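PDB 3QR0: phospholipase C-beta (PLC-beta) from Sepia officinalis, which is a multidomain signalling protein of the phospholipase C-beta family, joining PH, EF-hand-like, TIM-barrel and C2 domains and carrying a calcium ion in its barrel. Local coordinates for residues A212-F215 / D216-F219. Sequence-based numbering, arbitrary orientation.
Sequences AFDF and DTFF
Asp-214 turns its CG between its own backbone N and carbonyl carbon (chi1 60°), which swings the carboxylate forward over the first turn of helix 215-225, while Thr-217 sets OG1 beside its own backbone N (chi1 -51°), placing the hydroxyl next to the N-H, so that both donors face the carboxylate. The main-chain N of Thr-217 donates to Asp-214 OD2 at 2.9 Å, reaching the oxygen from above the carboxylate plane, and the hydroxyl OG1 of Thr-217 donates to Asp-214 OD1 at 2.7 Å on its syn side. Asp-214 is thus the N-cap: a short acidic side chain suits this place because it can reach forward to the amide of Thr-217, which lacks the i-4 carbonyl partner of amides deeper in the helix. The main chain then takes over, with Phe-218 N donating to Asp-214 O at 2.9 Å and Phe-219 N to Phe-215 O at 2.8 Å.

Phe-213 (N') and Phe-218 (N4) form a hydrophobic staple, a place suited to large apolar rings that meet across the cap. They run alongside each other, CZ of Phe-213 lying 3.7 Å from CD1 of Phe-218, with the ring planes inclined at 47°. Both rings are buried; Trp-155 stacks on Phe-218, tying this start of an EF-hand-like helix to helix 151-165, and Trp-200, just after helix 185-198, stacks on Phe-213. Asp-216 OD2 forms a salt bridge with Lys-289. Two carboxylates so near the N-terminus would be expected to interact favourably with the helix dipole, and the two bonds to Asp-214 hold its carboxylate against rotation.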
loop_
_atom_site.group_PDB
_atom_site.type_symbol
_atom_site.label_atom_id
_atom_site.label_comp_id
_atom_site.label_asym_id
_atom_site.label_seq_id
_atom_site.Cartn_x
_atom_site.Cartn_y
_atom_site.Cartn_z
ATOM N N ALA A 212 27.667 17.284 -20.715
ATOM C CA ALA A 212 28.040 15.904 -21.037
ATOM C C ALA A 212 27.211 14.868 -20.274
ATOM O O ALA A 212 27.283 13.676 -20.573
ATOM C CB ALA A 212 29.525 15.685 -20.762
ATOM N N PHE A 213 26.431 15.325 -19.295
ATOM C CA PHE A 213 25.675 14.440 -18.410
ATOM C C PHE A 213 24.198 14.377 -18.822
ATOM O O PHE A 213 23.314 14.820 -18.091
ATOM C CB PHE A 213 25.826 14.926 -16.965
ATOM C CG PHE A 213 25.550 13.872 -15.928
ATOM C CD1 PHE A 213 26.528 12.946 -15.584
ATOM C CD2 PHE A 213 24.328 13.821 -15.275
ATOM C CE1 PHE A 213 26.284 11.980 -14.614
ATOM C CE2 PHE A 213 24.078 12.853 -14.309
ATOM C CZ PHE A 213 25.061 11.935 -13.979
ATOM N N ASP A 214 23.947 13.826 -20.008
ATOM C CA ASP A 214 22.582 13.603 -20.500
ATOM C C ASP A 214 22.058 12.241 -20.041
ATOM O O ASP A 214 22.841 11.344 -19.730
ATOM C CB ASP A 214 22.541 13.686 -22.031
ATOM C CG ASP A 214 23.441 12.659 -22.696
ATOM O OD1 ASP A 214 24.674 12.871 -22.725
ATOM O OD2 ASP A 214 22.919 11.639 -23.183
ATOM N N PHE A 215 20.737 12.079 -20.019
ATOM C CA PHE A 215 20.138 10.836 -19.523
ATOM C C PHE A 215 20.513 9.599 -20.351
ATOM O O PHE A 215 20.745 8.527 -19.790
ATOM C CB PHE A 215 18.611 10.938 -19.417
ATOM C CG PHE A 215 17.973 9.693 -18.871
ATOM C CD1 PHE A 215 18.147 9.339 -17.539
ATOM C CD2 PHE A 215 17.233 8.851 -19.693
ATOM C CE1 PHE A 215 17.579 8.175 -17.029
ATOM C CE2 PHE A 215 16.661 7.688 -19.189
ATOM C CZ PHE A 215 16.834 7.352 -17.854
ATOM N N ASP A 216 20.570 9.733 -21.672
ATOM C CA ASP A 216 20.866 8.568 -22.515
ATOM C C ASP A 216 22.281 8.046 -22.284
ATOM O O ASP A 216 22.508 6.838 -22.306
ATOM C CB ASP A 216 20.608 8.871 -23.995
ATOM C CG ASP A 216 19.123 8.934 -24.325
ATOM O OD1 ASP A 216 18.301 8.487 -23.498
ATOM O OD2 ASP A 216 18.771 9.429 -25.418
ATOM N N THR A 217 23.221 8.952 -22.034
ATOM C CA THR A 217 24.569 8.559 -21.627
ATOM C C THR A 217 24.554 7.997 -20.202
ATOM O O THR A 217 25.311 7.075 -19.887
ATOM C CB THR A 217 25.546 9.740 -21.714
ATOM O OG1 THR A 217 25.445 10.335 -23.014
ATOM C CG2 THR A 217 26.974 9.276 -21.477
ATOM N N PHE A 218 23.695 8.547 -19.345
ATOM C CA PHE A 218 23.491 7.981 -18.007
ATOM C C PHE A 218 22.963 6.540 -18.083
ATOM O O PHE A 218 23.321 5.709 -17.247
ATOM C CB PHE A 218 22.554 8.859 -17.162
ATOM C CG PHE A 218 22.568 8.526 -15.685
ATOM C CD1 PHE A 218 23.748 8.597 -14.953
ATOM C CD2 PHE A 218 21.403 8.156 -15.029
ATOM C CE1 PHE A 218 23.767 8.294 -13.589
ATOM C CE2 PHE A 218 21.413 7.856 -13.662
ATOM C CZ PHE A 218 22.594 7.922 -12.946
ATOM N N PHE A 219 22.130 6.235 -19.078
ATOM C CA PHE A 219 21.699 4.848 -19.292
ATOM C C PHE A 219 22.858 3.973 -19.774
ATOM O O PHE A 219 22.964 2.815 -19.381
ATOM C CB PHE A 219 20.526 4.742 -20.270
ATOM C CG PHE A 219 19.975 3.346 -20.383
ATOM C CD1 PHE A 219 19.213 2.805 -19.355
ATOM C CD2 PHE A 219 20.251 2.558 -21.498
ATOM C CE1 PHE A 219 18.708 1.507 -19.442
ATOM C CE2 PHE A 219 19.751 1.251 -21.592
ATOM C CZ PHE A 219 18.981 0.731 -20.561
#